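Local structure of cell division inhibitor SulA (Pseudomonas aeruginosa, 1OFU) at residues 4-9 / 113-118; 23-28 / 51-56; 36-41 / 86-91; 78-83 / 106-111. The protein probably halts cell division during the SOS response by binding FtsZ one to one and preventing its polymerization into the Z ring. One frame throughout, in Å; residues are numbered along the deposited sequence.

Contact 1. Residues 4-9 / 113-118; sequences FSELSL and SLNIRL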
# COMPACT_ATOMS: atom_id res chain seq x y z
N PHE D 4 -14.87 -10.29 -12.20
CA PHE D 4 -13.55 -10.57 -12.75
C PHE D 4 -12.84 -9.29 -13.16
O PHE D 4 -13.43 -8.41 -13.79
CB PHE D 4 -13.68 -11.49 -13.97
CG PHE D 4 -12.38 -11.74 -14.68
CD1 PHE D 4 -11.54 -12.78 -14.28
CD2 PHE D 4 -11.99 -10.95 -15.76
CE1 PHE D 4 -10.33 -13.02 -14.94
CE2 PHE D 4 -10.78 -11.18 -16.43
CZ PHE D 4 -9.95 -12.22 -16.02
N SER D 5 -11.57 -9.19 -12.80
CA SER D 5 -10.74 -8.05 -13.15
C SER D 5 -9.43 -8.64 -13.64
O SER D 5 -9.12 -9.81 -13.37
CB SER D 5 -10.47 -7.17 -11.93
OG SER D 5 -11.67 -6.70 -11.35
N GLU D 6 -8.68 -7.86 -14.39
CA GLU D 6 -7.40 -8.34 -14.88
C GLU D 6 -6.39 -7.22 -14.84
O GLU D 6 -6.67 -6.09 -15.25
CB GLU D 6 -7.52 -8.89 -16.30
CG GLU D 6 -6.20 -9.44 -16.82
CD GLU D 6 -6.35 -10.19 -18.13
OE1 GLU D 6 -6.72 -9.56 -19.14
OE2 GLU D 6 -6.11 -11.42 -18.14
N LEU D 7 -5.22 -7.54 -14.32
CA LEU D 7 -4.14 -6.58 -14.21
C LEU D 7 -2.96 -7.07 -15.03
O LEU D 7 -2.50 -8.21 -14.88
CB LEU D 7 -3.74 -6.40 -12.75
CG LEU D 7 -2.60 -5.42 -12.49
CD1 LEU D 7 -2.74 -4.82 -11.11
CD2 LEU D 7 -1.27 -6.11 -12.65
N SER D 8 -2.48 -6.20 -15.91
CA SER D 8 -1.34 -6.54 -16.75
C SER D 8 -0.22 -5.56 -16.47
O SER D 8 -0.44 -4.36 -16.33
CB SER D 8 -1.74 -6.47 -18.22
OG SER D 8 -2.94 -7.18 -18.44
N LEU D 9 1.00 -6.08 -16.37
CA LEU D 9 2.17 -5.27 -16.11
C LEU D 9 3.21 -5.59 -17.16
O LEU D 9 3.56 -6.76 -17.37
CB LEU D 9 2.73 -5.57 -14.72
CG LEU D 9 1.92 -5.09 -13.52
CD1 LEU D 9 2.46 -5.75 -12.26
CD2 LEU D 9 2.00 -3.57 -13.42
N SER D 113 -12.35 -12.16 -8.41
CA SER D 113 -11.40 -12.93 -9.20
C SER D 113 -10.47 -11.91 -9.86
O SER D 113 -10.92 -10.98 -10.54
CB SER D 113 -12.13 -13.75 -10.27
OG SER D 113 -11.22 -14.31 -11.18
N LEU D 114 -9.17 -12.06 -9.63
CA LEU D 114 -8.18 -11.15 -10.20
C LEU D 114 -7.11 -11.93 -10.93
O LEU D 114 -6.41 -12.75 -10.33
CB LEU D 114 -7.53 -10.30 -9.10
CG LEU D 114 -6.35 -9.40 -9.50
CD1 LEU D 114 -6.81 -8.32 -10.47
CD2 LEU D 114 -5.76 -8.76 -8.25
N ASN D 115 -6.99 -11.69 -12.23
CA ASN D 115 -5.97 -12.37 -13.00
C ASN D 115 -4.85 -11.38 -13.27
O ASN D 115 -5.11 -10.21 -13.57
CB ASN D 115 -6.50 -12.91 -14.32
CG ASN D 115 -5.55 -13.90 -14.95
OD1 ASN D 115 -5.20 -14.90 -14.34
ND2 ASN D 115 -5.12 -13.63 -16.18
N ILE D 116 -3.62 -11.86 -13.15
CA ILE D 116 -2.46 -11.02 -13.38
C ILE D 116 -1.61 -11.58 -14.51
O ILE D 116 -1.40 -12.78 -14.61
CB ILE D 116 -1.64 -10.90 -12.07
CG1 ILE D 116 -2.50 -10.18 -11.03
CG2 ILE D 116 -0.31 -10.16 -12.33
CD1 ILE D 116 -1.85 -10.04 -9.67
N ARG D 117 -1.15 -10.68 -15.37
CA ARG D 117 -0.32 -11.03 -16.51
C ARG D 117 0.94 -10.20 -16.47
O ARG D 117 0.88 -8.97 -16.41
CB ARG D 117 -1.06 -10.75 -17.81
CG ARG D 117 -2.33 -11.54 -18.00
CD ARG D 117 -3.23 -10.87 -19.03
NE ARG D 117 -2.51 -10.47 -20.23
CZ ARG D 117 -3.07 -9.89 -21.29
NH1 ARG D 117 -2.33 -9.56 -22.34
NH2 ARG D 117 -4.37 -9.66 -21.31
N LEU D 118 2.09 -10.87 -16.49
CA LEU D 118 3.38 -10.18 -16.47
C LEU D 118 4.07 -10.39 -17.82
O LEU D 118 3.74 -11.34 -18.54
CB LEU D 118 4.25 -10.74 -15.34
CG LEU D 118 3.61 -10.71 -13.94
CD1 LEU D 118 4.58 -11.31 -12.93
CD2 LEU D 118 3.26 -9.27 -13.56
O HOH W 1 -12.25 -8.66 -9.53

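Contact 2. Residues 23-28 / 51-56; sequences ILRELS and RRAGLN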
# COMPACT_ATOMS: atom_id res chain seq x y z
N ILE D 23 -0.10 -3.88 -4.35
CA ILE D 23 -1.45 -4.38 -4.55
C ILE D 23 -1.66 -5.66 -3.75
O ILE D 23 -2.69 -5.84 -3.09
CB ILE D 23 -1.71 -4.65 -6.04
CG1 ILE D 23 -1.69 -3.33 -6.81
CG2 ILE D 23 -3.03 -5.38 -6.22
CD1 ILE D 23 -1.82 -3.48 -8.30
N LEU D 24 -0.67 -6.55 -3.81
CA LEU D 24 -0.74 -7.80 -3.07
C LEU D 24 -0.69 -7.50 -1.58
O LEU D 24 -1.40 -8.11 -0.79
CB LEU D 24 0.43 -8.71 -3.45
CG LEU D 24 0.33 -9.32 -4.84
CD1 LEU D 24 1.44 -10.36 -5.01
CD2 LEU D 24 -1.03 -9.97 -5.03
N ARG D 25 0.15 -6.54 -1.22
CA ARG D 25 0.29 -6.13 0.17
C ARG D 25 -1.06 -5.61 0.67
O ARG D 25 -1.57 -6.04 1.70
CB ARG D 25 1.38 -5.05 0.24
CG ARG D 25 1.79 -4.57 1.62
CD ARG D 25 3.24 -4.07 1.58
NE ARG D 25 3.51 -3.17 0.46
CZ ARG D 25 4.57 -3.25 -0.35
NH1 ARG D 25 4.72 -2.39 -1.35
NH2 ARG D 25 5.48 -4.20 -0.18
N GLU D 26 -1.66 -4.70 -0.10
CA GLU D 26 -2.95 -4.12 0.24
C GLU D 26 -4.02 -5.22 0.33
O GLU D 26 -4.78 -5.28 1.30
CB GLU D 26 -3.34 -3.10 -0.84
CG GLU D 26 -4.72 -2.48 -0.67
CD GLU D 26 -4.73 -1.30 0.29
OE1 GLU D 26 -5.83 -0.78 0.58
OE2 GLU D 26 -3.64 -0.89 0.75
N LEU D 27 -4.08 -6.07 -0.68
CA LEU D 27 -5.05 -7.16 -0.69
C LEU D 27 -4.91 -8.06 0.54
O LEU D 27 -5.90 -8.49 1.12
CB LEU D 27 -4.90 -7.99 -1.96
CG LEU D 27 -5.44 -7.35 -3.23
CD1 LEU D 27 -5.15 -8.25 -4.42
CD2 LEU D 27 -6.95 -7.11 -3.07
N SER D 28 -3.67 -8.35 0.93
CA SER D 28 -3.46 -9.22 2.08
C SER D 28 -4.02 -8.64 3.38
O SER D 28 -4.20 -9.37 4.36
CB SER D 28 -1.96 -9.52 2.26
OG SER D 28 -1.27 -8.41 2.78
N ARG D 51 7.10 -12.55 1.66
CA ARG D 51 7.32 -12.07 3.02
C ARG D 51 8.05 -10.73 2.96
O ARG D 51 7.72 -9.81 3.71
CB ARG D 51 8.14 -13.08 3.83
CG ARG D 51 7.38 -14.35 4.20
CD ARG D 51 8.03 -15.07 5.37
NE ARG D 51 9.28 -15.73 5.02
CZ ARG D 51 9.37 -16.83 4.28
NH1 ARG D 51 10.56 -17.36 4.01
NH2 ARG D 51 8.27 -17.41 3.81
N ARG D 52 9.04 -10.62 2.07
CA ARG D 52 9.77 -9.37 1.93
C ARG D 52 8.87 -8.27 1.37
O ARG D 52 9.09 -7.09 1.65
CB ARG D 52 11.00 -9.54 1.02
CG ARG D 52 12.13 -10.34 1.64
CD ARG D 52 13.47 -9.92 1.03
NE ARG D 52 14.60 -10.62 1.65
CZ ARG D 52 14.92 -11.89 1.40
NH1 ARG D 52 14.21 -12.60 0.54
NH2 ARG D 52 15.96 -12.44 2.02
N ALA D 53 7.87 -8.65 0.58
CA ALA D 53 6.94 -7.66 0.03
C ALA D 53 6.05 -7.14 1.16
O ALA D 53 5.20 -6.28 0.94
CB ALA D 53 6.11 -8.29 -1.06
N GLY D 54 6.23 -7.68 2.36
CA GLY D 54 5.45 -7.23 3.50
C GLY D 54 4.00 -7.68 3.55
O GLY D 54 3.20 -7.06 4.25
N LEU D 55 3.64 -8.73 2.84
CA LEU D 55 2.25 -9.19 2.87
C LEU D 55 1.92 -9.73 4.27
O LEU D 55 2.80 -10.15 5.00
CB LEU D 55 1.99 -10.29 1.84
CG LEU D 55 2.43 -10.16 0.38
CD1 LEU D 55 1.54 -11.05 -0.47
CD2 LEU D 55 2.32 -8.72 -0.09
N ASN D 56 0.64 -9.70 4.62
CA ASN D 56 0.20 -10.20 5.92
C ASN D 56 0.30 -11.73 5.87
O ASN D 56 -0.51 -12.42 5.25
CB ASN D 56 -1.24 -9.75 6.19
CG ASN D 56 -1.74 -10.15 7.57
OD1 ASN D 56 -2.78 -9.69 8.02
ND2 ASN D 56 -0.99 -11.02 8.24

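Contact 3. Residues 36-41 / 86-91; sequences LTLIAP and TVVSWL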
# COMPACT_ATOMS: atom_id res chain seq x y z
N LEU D 36 -6.62 -14.35 1.19
CA LEU D 36 -6.17 -13.77 -0.05
C LEU D 36 -5.57 -15.07 -0.61
O LEU D 36 -4.62 -15.60 -0.03
CB LEU D 36 -5.06 -12.74 0.14
CG LEU D 36 -4.29 -12.48 -1.16
CD1 LEU D 36 -5.27 -12.06 -2.25
CD2 LEU D 36 -3.22 -11.42 -0.96
N THR D 37 -6.14 -15.61 -1.67
CA THR D 37 -5.59 -16.83 -2.23
C THR D 37 -4.91 -16.58 -3.55
O THR D 37 -5.50 -16.00 -4.47
CB THR D 37 -6.68 -17.90 -2.41
OG1 THR D 37 -7.22 -18.23 -1.13
CG2 THR D 37 -6.11 -19.16 -3.05
N LEU D 38 -3.65 -17.00 -3.62
CA LEU D 38 -2.84 -16.84 -4.82
C LEU D 38 -2.75 -18.23 -5.45
O LEU D 38 -2.37 -19.20 -4.79
CB LEU D 38 -1.44 -16.35 -4.45
CG LEU D 38 -1.32 -15.12 -3.53
CD1 LEU D 38 0.16 -14.76 -3.36
CD2 LEU D 38 -2.09 -13.94 -4.13
N ILE D 39 -3.09 -18.34 -6.73
CA ILE D 39 -3.05 -19.63 -7.39
C ILE D 39 -2.01 -19.78 -8.48
O ILE D 39 -2.05 -19.09 -9.51
CB ILE D 39 -4.44 -20.00 -7.93
CG1 ILE D 39 -5.40 -20.17 -6.74
CG2 ILE D 39 -4.35 -21.26 -8.79
CD1 ILE D 39 -6.74 -20.73 -7.09
N ALA D 40 -1.07 -20.69 -8.24
CA ALA D 40 0.01 -20.99 -9.17
C ALA D 40 0.71 -19.74 -9.69
O ALA D 40 0.81 -19.53 -10.90
CB ALA D 40 -0.53 -21.81 -10.34
N PRO D 41 1.21 -18.89 -8.78
CA PRO D 41 1.90 -17.67 -9.22
C PRO D 41 3.24 -18.08 -9.83
O PRO D 41 3.71 -19.19 -9.61
CB PRO D 41 2.08 -16.90 -7.92
CG PRO D 41 2.26 -17.99 -6.92
CD PRO D 41 1.17 -18.96 -7.31
N THR D 86 -10.45 -12.65 -2.22
CA THR D 86 -9.85 -12.50 -3.54
C THR D 86 -9.01 -13.70 -3.92
O THR D 86 -8.20 -14.19 -3.13
CB THR D 86 -8.90 -11.27 -3.59
OG1 THR D 86 -9.54 -10.14 -3.00
CG2 THR D 86 -8.56 -10.92 -5.04
N VAL D 87 -9.20 -14.18 -5.15
CA VAL D 87 -8.42 -15.30 -5.65
C VAL D 87 -7.62 -14.73 -6.83
O VAL D 87 -8.20 -14.27 -7.81
CB VAL D 87 -9.30 -16.46 -6.16
CG1 VAL D 87 -8.43 -17.52 -6.78
CG2 VAL D 87 -10.09 -17.06 -5.00
N VAL D 88 -6.30 -14.75 -6.71
CA VAL D 88 -5.43 -14.22 -7.74
C VAL D 88 -4.83 -15.29 -8.64
O VAL D 88 -4.09 -16.17 -8.18
CB VAL D 88 -4.28 -13.40 -7.12
CG1 VAL D 88 -3.46 -12.72 -8.23
CG2 VAL D 88 -4.84 -12.36 -6.14
N SER D 89 -5.14 -15.19 -9.92
CA SER D 89 -4.65 -16.12 -10.92
C SER D 89 -3.58 -15.45 -11.76
O SER D 89 -3.50 -14.22 -11.82
CB SER D 89 -5.79 -16.55 -11.84
OG SER D 89 -6.92 -16.98 -11.10
N TRP D 90 -2.76 -16.27 -12.40
CA TRP D 90 -1.70 -15.79 -13.28
C TRP D 90 -1.86 -16.58 -14.57
O TRP D 90 -0.94 -17.28 -15.00
CB TRP D 90 -0.32 -16.05 -12.67
CG TRP D 90 0.13 -14.97 -11.74
CD1 TRP D 90 0.88 -13.86 -12.06
CD2 TRP D 90 -0.18 -14.85 -10.35
NE1 TRP D 90 1.06 -13.07 -10.95
CE2 TRP D 90 0.42 -13.66 -9.88
CE3 TRP D 90 -0.90 -15.65 -9.45
CZ2 TRP D 90 0.31 -13.24 -8.56
CZ3 TRP D 90 -1.01 -15.23 -8.13
CH2 TRP D 90 -0.40 -14.03 -7.69
N LEU D 91 -3.04 -16.47 -15.16
CA LEU D 91 -3.36 -17.19 -16.39
C LEU D 91 -3.19 -16.39 -17.69
O LEU D 91 -3.66 -15.27 -17.81
CB LEU D 91 -4.79 -17.72 -16.30
CG LEU D 91 -5.02 -18.71 -15.15
CD1 LEU D 91 -6.51 -19.02 -15.02
CD2 LEU D 91 -4.22 -19.98 -15.41
O HOH W 2 -2.98 -19.08 -11.95

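Contact 4. Residues 78-83 / 106-111; sequences ALRLGR and AQLGQA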
# COMPACT_ATOMS: atom_id res chain seq x y z
N ALA D 78 -11.57 -22.37 -5.71
CA ALA D 78 -11.29 -21.53 -4.55
C ALA D 78 -12.26 -20.35 -4.48
O ALA D 78 -12.64 -19.91 -3.40
CB ALA D 78 -9.84 -21.02 -4.61
N LEU D 79 -12.66 -19.83 -5.64
CA LEU D 79 -13.61 -18.72 -5.69
C LEU D 79 -14.96 -19.26 -5.26
O LEU D 79 -15.63 -18.70 -4.38
CB LEU D 79 -13.71 -18.17 -7.11
CG LEU D 79 -12.54 -17.32 -7.62
CD1 LEU D 79 -12.51 -17.34 -9.13
CD2 LEU D 79 -12.67 -15.91 -7.08
N ARG D 80 -15.35 -20.35 -5.89
CA ARG D 80 -16.61 -21.04 -5.65
C ARG D 80 -16.85 -21.32 -4.17
O ARG D 80 -17.92 -21.01 -3.64
CB ARG D 80 -16.58 -22.35 -6.44
CG ARG D 80 -17.88 -23.07 -6.61
CD ARG D 80 -17.65 -24.20 -7.59
NE ARG D 80 -17.15 -23.69 -8.86
CZ ARG D 80 -16.33 -24.35 -9.67
NH1 ARG D 80 -15.93 -23.80 -10.81
NH2 ARG D 80 -15.89 -25.55 -9.34
N LEU D 81 -15.85 -21.89 -3.51
CA LEU D 81 -15.93 -22.23 -2.09
C LEU D 81 -16.17 -21.01 -1.21
O LEU D 81 -16.58 -21.14 -0.05
CB LEU D 81 -14.64 -22.94 -1.64
CG LEU D 81 -14.50 -24.44 -1.94
CD1 LEU D 81 -15.07 -24.79 -3.29
CD2 LEU D 81 -13.03 -24.80 -1.86
N GLY D 82 -15.90 -19.83 -1.76
CA GLY D 82 -16.12 -18.59 -1.03
C GLY D 82 -15.35 -18.38 0.25
O GLY D 82 -15.81 -17.66 1.14
N ARG D 83 -14.17 -18.96 0.35
CA ARG D 83 -13.37 -18.79 1.56
C ARG D 83 -12.33 -17.68 1.42
O ARG D 83 -11.64 -17.33 2.38
CB ARG D 83 -12.69 -20.11 1.94
CG ARG D 83 -12.66 -20.33 3.43
CD ARG D 83 -13.53 -21.50 3.86
NE ARG D 83 -14.67 -21.73 2.99
CZ ARG D 83 -15.58 -22.68 3.20
NH1 ARG D 83 -15.48 -23.48 4.26
NH2 ARG D 83 -16.59 -22.85 2.34
N ALA D 106 -16.74 -16.58 -9.07
CA ALA D 106 -16.57 -15.46 -8.15
C ALA D 106 -17.91 -15.02 -7.55
O ALA D 106 -18.00 -14.73 -6.36
CB ALA D 106 -15.91 -14.28 -8.87
N GLN D 107 -18.94 -14.97 -8.38
CA GLN D 107 -20.27 -14.57 -7.92
C GLN D 107 -20.80 -15.57 -6.89
O GLN D 107 -21.35 -15.18 -5.86
CB GLN D 107 -21.24 -14.49 -9.11
CG GLN D 107 -20.76 -13.57 -10.22
CD GLN D 107 -21.82 -13.34 -11.27
OE1 GLN D 107 -22.86 -12.75 -11.00
NE2 GLN D 107 -21.55 -13.79 -12.50
N LEU D 108 -20.62 -16.85 -7.17
CA LEU D 108 -21.07 -17.90 -6.27
C LEU D 108 -20.42 -17.77 -4.89
O LEU D 108 -21.07 -17.98 -3.87
CB LEU D 108 -20.73 -19.27 -6.85
CG LEU D 108 -21.52 -19.72 -8.08
CD1 LEU D 108 -20.89 -20.97 -8.69
CD2 LEU D 108 -22.97 -19.98 -7.68
N GLY D 109 -19.14 -17.40 -4.87
CA GLY D 109 -18.45 -17.27 -3.60
C GLY D 109 -18.47 -15.88 -2.99
O GLY D 109 -17.89 -15.66 -1.92
N GLN D 110 -19.16 -14.94 -3.65
CA GLN D 110 -19.22 -13.56 -3.18
C GLN D 110 -17.79 -13.08 -3.00
O GLN D 110 -17.45 -12.45 -1.99
CB GLN D 110 -19.96 -13.46 -1.84
CG GLN D 110 -21.48 -13.41 -1.94
CD GLN D 110 -22.10 -14.77 -2.16
OE1 GLN D 110 -22.01 -15.66 -1.31
NE2 GLN D 110 -22.75 -14.94 -3.31
N ALA D 111 -16.96 -13.37 -3.99
CA ALA D 111 -15.56 -12.98 -3.93
C ALA D 111 -15.08 -12.34 -5.23
O ALA D 111 -15.80 -12.28 -6.22
CB ALA D 111 -14.72 -14.21 -3.62

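Contact 1. Residues 4-9 / 113-118
E6 reaches across to N115 and R117. CG stands anti to the backbone N (chi1 -179°) and the chain beyond it is extended, so E6 runs alongside N115. E6 OE2 accepts a hydrogen bond from N115 ND2 (3.1 Å) through its anti lone pair, close to the amide plane. R117 NH2 instead meets E6 OE1 from above the carboxylate plane, a salt bridge of 3.2 Å with guanidinium and carboxylate turned 76° apart. S8 OG lies over one face of that guanidinium, toward its rim. R99 is a second ion partner of OE1, so the carboxylate is gripped by N115, R117 and R99; N115 ND2 also bonds L91 O, which fixes the amide. Farther along this face, the F4 ring turns its edge to S113 OG, 3.5 Å from CD1, while CE1 rests 3.9 Å from N115 CB.

The opposite face, apart from S5, is apolar and looks onto helix 13-28. L7 and I116 lie side by side, CD2 to CG2 4.2 Å, and L9 CD1 touches L118 CD2 at 3.8 Å. At its S5 end, a water links S5 OG with S113 O.

Residues 6-9 also pair antiparallel with a strand of the second subunit, extending the sheet through the dimer. Pairing from S5 N to S113 O (3.0 Å) through L9 N to R117 O (2.9 Å) makes this a parallel ladder of an alpha/beta fold.

Contact 2. Residues 23-28 / 51-56
S28 OG sits between two backbone groups and links helix 13-28 to the turn after helix 47-52. It accepts the N-H of N56 at 2.9 Å, almost straight at 174°, and donates its own O-H to R25 O, 2.6 Å away, one helical turn back. The chi1 of 74° puts OG between the backbone N and the carbonyl carbon, folded back against its own helix and within bonding distance of R25 O. R25 makes the other polar link: its chain, extended at first, bends at chi3 (48°) and brings an edge of the guanidinium to A53 O. The modelled separation of NH2 and A53 O is very short, so the bond's exact length is doubtful. On its other side the assembly takes part, R25 NH1 forming a salt bridge with E26 of the second subunit.

The receiving carbonyl belongs to a Schellman motif: G54, with positive phi, closes helix 47-52, and the chain then heads for strand 60-63, outermost within this chain in the parallel alpha/beta sheet. L55, just past the turn, points its branched end back at the helix. CD2 presses on the backbone of L24 and R25, 3.3 Å from R25 N, and also meets R25 CB at 3.8 Å. CD1 reaches L24 CB at 3.9 Å. Beyond this apolar patch, W49 and L45 pack on L24, I60 and L50 on L55, and I60 and L36 on S28.

Contact 3. Residues 36-41 / 86-91
Strands 36-39 and 86-89 run parallel, their axes 4.6 Å apart and inclined by 18°, joined by T37 N to T86 O (2.9 Å), V88 N to T37 O (2.7 Å) and I39 N to V88 O (2.8 Å). Past I39 the chains part, and a water fills in: it donates to I39 O and accepts from W90 N.

W90 leans across the opening. P41 CB lies over one face of its six-membered ring, 3.6 Å from the centroid and 15° off the normal, a CH-pi contact. V88 CG1 lies over the opposite face toward the rim, so the indole is held between a proline and a valine. L38 closes the edge, with CB 3.9 Å from W90 CZ3 and CD2 in the ring plane. That same CD2 runs beside V88, 3.7 Å from its CB, and L36 CD1 meets V88 CG2 from an oblique direction. This apolar surface continues to I116 of the next strand, which touches both V88 and W90.

On the other face I39 carries the packing. With CG1 anti to the carbonyl carbon (chi1 -65°), its CD1 comes to V87 CG1 at 3.6 Å, and I39 also packs on L74 of helix 68-80. The few hydroxyls here are paired nearby, T37 OG1 with S84 OG and S89 OG with S75 OG. Cohesion across this pair of strands therefore rests on backbone hydrogen bonds, branched apolar side chains and the indole of W90 packed against P41, with a single water carrying the pairing on where the ladder opens at its C-terminal end.

Contact 4. Residues 78-83 / 106-111
L79 of helix 68-80 reaches across to A106 of helix 96-109, where the C-terminal ends of the two helices of successive beta-alpha-beta crossovers come together. Its CB starts the contact against the backbone, 3.9 Å from A106 N and 4.1 Å from A106 CA. CG is anti to the carbonyl carbon (chi1 -74°), which sends the branch toward A106 and A111. At the tip, CD2 meets A106 CB at 4.0 Å and A111 CB at 4.4 Å, just past the end of that helix; CD1 turns to S113 in the following strand. L102 and A105 of helix 96-109 also touch L79, as does V87 of the sheet.

The backbones draw closest at two glycines, whose lack of side chains lets the main chains touch. L79 O accepts the N-H of G82 inside its own turn and is also approached by G109 CA at 3.3 Å, a CA-H...O contact with 161° at the hydrogen. G82 has positive phi, and G82 CA in turn rests 3.5 Å from G109 O. R34 NH2 bonds both G82 O and G109 O, bridging the two helix ends, while Q110 follows as the residue of positive phi in a Schellman motif.

Farther out, R80 lays CG against L108 CD1, and its guanidinium pairs with E77. Residues 78-83 form one of the FtsZ-binding regions, and L81 and R83 touch the chain of another protein. R83 NH2 is steadied by L81 O, 2.9 Å away and in the guanidinium plane.

In the fold
All four contacts belong to one parallel five-stranded sheet, ordered 4-10, 112-118, 84-89, 35-39, 60-63, and the helices on it. Contacts 1 and 3 are neighbouring strand pairs, centres about 9 Å apart, linked through strands 112-118 and 84-89. Contact 1 joins the two ends of the chain, so the other three are nested within its loop; contact 2 closes before contact 4 opens, while contact 3 interleaves with both. The centres of contacts 2 and 4 lie about 21 Å apart. Contacts 1 and 2 touch the second subunit, while contact 4, with its FtsZ-binding residues 78-83, and R51 of contact 2 touch the chain of another protein.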